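Local structure of uncharacterized protein (Bacteroides fragilis, 3NNG) at residues N48-T53 with G150-N155. The protein is of unknown function, but its F5/8 type C (discoidin-like) domain, which holds a calcium ion, may bind carbohydrate, as many related domains do. The protein carries 1 engineered substitution. Residues are numbered along the deposited sequence; the frame is centred on the assembly and turned at random.
With CA (calcium ion), chain C.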
loop_
_atom_site.group_PDB
_atom_site.type_symbol
_atom_site.label_atom_id
_atom_site.label_comp_id
_atom_site.label_asym_id
_atom_site.label_seq_id
_atom_site.Cartn_x
_atom_site.Cartn_y
_atom_site.Cartn_z
ATOM N N ASN A 48 8.515 1.636 -12.672
ATOM C CA ASN A 48 9.295 2.863 -12.781
ATOM C C ASN A 48 8.536 4.139 -12.475
ATOM O O ASN A 48 9.097 5.226 -12.546
ATOM C CB ASN A 48 9.975 2.948 -14.145
ATOM C CG ASN A 48 11.211 2.071 -14.216
ATOM O OD1 ASN A 48 12.123 2.208 -13.395
ATOM N ND2 ASN A 48 11.244 1.154 -15.185
ATOM N N THR A 49 7.262 4.011 -12.117
ATOM C CA THR A 49 6.523 5.162 -11.610
ATOM C C THR A 49 6.178 4.855 -10.166
ATOM O O THR A 49 5.869 3.718 -9.824
ATOM C CB THR A 49 5.251 5.417 -12.417
ATOM O OG1 THR A 49 4.407 4.268 -12.329
ATOM C CG2 THR A 49 5.592 5.682 -13.904
ATOM N N THR A 50 6.240 5.849 -9.297
ATOM C CA THR A 50 6.070 5.534 -7.898
ATOM C C THR A 50 5.344 6.632 -7.148
ATOM O O THR A 50 5.430 7.818 -7.504
ATOM C CB THR A 50 7.444 5.297 -7.239
ATOM O OG1 THR A 50 7.270 4.914 -5.871
ATOM C CG2 THR A 50 8.257 6.577 -7.309
ATOM N N TRP A 51 4.606 6.218 -6.122
ATOM C CA TRP A 51 4.156 7.133 -5.089
ATOM C C TRP A 51 5.354 7.421 -4.184
ATOM O O TRP A 51 6.114 6.522 -3.839
ATOM C CB TRP A 51 3.010 6.518 -4.271
ATOM C CG TRP A 51 2.647 7.347 -3.083
ATOM C CD1 TRP A 51 2.188 8.632 -3.097
ATOM C CD2 TRP A 51 2.723 6.962 -1.695
ATOM N NE1 TRP A 51 1.955 9.067 -1.813
ATOM C CE2 TRP A 51 2.279 8.072 -0.938
ATOM C CE3 TRP A 51 3.110 5.793 -1.032
ATOM C CZ2 TRP A 51 2.229 8.043 0.465
ATOM C CZ3 TRP A 51 3.056 5.769 0.359
ATOM C CH2 TRP A 51 2.618 6.886 1.089
ATOM N N PHE A 52 5.539 8.676 -3.813
ATOM C CA PHE A 52 6.658 9.027 -2.952
ATOM C C PHE A 52 6.242 10.216 -2.121
ATOM O O PHE A 52 5.537 11.093 -2.608
ATOM C CB PHE A 52 7.918 9.338 -3.770
ATOM C CG PHE A 52 9.180 9.376 -2.946
ATOM C CD1 PHE A 52 9.779 8.191 -2.513
ATOM C CD2 PHE A 52 9.771 10.589 -2.605
ATOM C CE1 PHE A 52 10.958 8.219 -1.738
ATOM C CE2 PHE A 52 10.958 10.631 -1.840
ATOM C CZ PHE A 52 11.545 9.443 -1.401
ATOM N N THR A 53 6.663 10.249 -0.866
ATOM C CA THR A 53 6.187 11.290 0.026
ATOM C C THR A 53 7.132 11.533 1.197
ATOM O O THR A 53 8.160 10.866 1.338
ATOM C CB THR A 53 4.818 10.881 0.591
ATOM O OG1 THR A 53 4.262 11.941 1.374
ATOM C CG2 THR A 53 4.974 9.633 1.440
ATOM N N GLY A 150 7.857 5.534 0.110
ATOM C CA GLY A 150 6.802 5.370 -0.873
ATOM C C GLY A 150 6.868 3.965 -1.438
ATOM O O GLY A 150 7.519 3.103 -0.860
ATOM N N PHE A 151 6.203 3.735 -2.565
ATOM C CA PHE A 151 6.302 2.446 -3.242
ATOM C C PHE A 151 5.768 2.542 -4.660
ATOM O O PHE A 151 4.908 3.369 -4.947
ATOM C CB PHE A 151 5.623 1.316 -2.453
ATOM C CG PHE A 151 4.275 1.686 -1.867
ATOM C CD1 PHE A 151 4.101 1.763 -0.492
ATOM C CD2 PHE A 151 3.178 1.918 -2.692
ATOM C CE1 PHE A 151 2.863 2.093 0.055
ATOM C CE2 PHE A 151 1.943 2.243 -2.164
ATOM C CZ PHE A 151 1.777 2.341 -0.778
ATOM N N ALA A 152 6.306 1.712 -5.550
ATOM C CA ALA A 152 6.029 1.860 -6.970
ATOM C C ALA A 152 4.784 1.098 -7.339
ATOM O O ALA A 152 4.046 1.499 -8.222
ATOM C CB ALA A 152 7.201 1.397 -7.798
ATOM N N GLU A 153 4.542 0.003 -6.637
ATOM C CA GLU A 153 3.389 -0.828 -6.915
ATOM C C GLU A 153 2.878 -1.442 -5.634
ATOM O O GLU A 153 3.631 -2.090 -4.918
ATOM C CB GLU A 153 3.778 -1.938 -7.896
ATOM C CG GLU A 153 3.839 -1.440 -9.327
ATOM C CD GLU A 153 2.470 -0.976 -9.803
ATOM O OE1 GLU A 153 1.515 -1.771 -9.720
ATOM O OE2 GLU A 153 2.345 0.176 -10.247
ATOM N N ILE A 154 1.598 -1.223 -5.350
ATOM C CA ILE A 154 0.914 -1.937 -4.288
ATOM C C ILE A 154 -0.259 -2.724 -4.866
ATOM O O ILE A 154 -0.923 -2.274 -5.800
ATOM C CB ILE A 154 0.383 -0.995 -3.213
ATOM C CG1 ILE A 154 -0.163 -1.818 -2.040
ATOM C CG2 ILE A 154 -0.692 -0.043 -3.804
ATOM C CD1 ILE A 154 -0.404 -0.988 -0.788
ATOM N N ASN A 155 -0.494 -3.905 -4.310
ATOM C CA ASN A 155 -1.608 -4.744 -4.714
ATOM C C ASN A 155 -2.331 -5.272 -3.498
ATOM O O ASN A 155 -1.736 -5.410 -2.429
ATOM C CB ASN A 155 -1.112 -5.919 -5.549
ATOM C CG ASN A 155 -0.812 -5.520 -6.970
ATOM O OD1 ASN A 155 -1.717 -5.419 -7.799
ATOM N ND2 ASN A 155 0.458 -5.271 -7.260
HETATM CA CA CA C . 3.858 2.336 -10.512
#
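Trp51 and Phe151 form an antiparallel hydrogen-bonded pair in the beta-sandwich of this F5/8 type C domain, beside its calcium site. Trp51 N donates to Phe151 O at 3.1 Å; the return bond from Phe151 N to Trp51 O is weak. The tight part lies on the sheet face that carries both aromatic side chains. There the six-membered ring of Trp51 and the ring of Phe151 meet obliquely, planes 56° apart, with Trp51 CE3 over one face of Phe151 and offset toward its rim. Phe151 CG sits between its own backbone N and carbonyl carbon (chi1 43°), which swings the ring in toward the tryptophan; Val79 and Ile140 touch it too. Next along, Gly150 and Phe52 form a non-hydrogen-bonded pair, their CA atoms 4.2 Å apart, and Gly150 CA makes a CH···O contact of 3.3 Å with Trp51 O. Thr50 OG1 gives that same oxygen another hydrogen bond, 2.8 Å long. Toward partly exposed Thr49 metal bonds replace side-chain packing, and the calcium ion bridges the two segments as they diverge. Leu41, Asp44 and Glu46 complete its shell. Glu153 OE2 binds the metal, while its OE1 forms a salt bridge with Arg19. Thr49 binds calcium through two atoms, O at 2.5 Å and OG1 at 2.7 Å, and across from it Ala152 O does so at 2.5 Å.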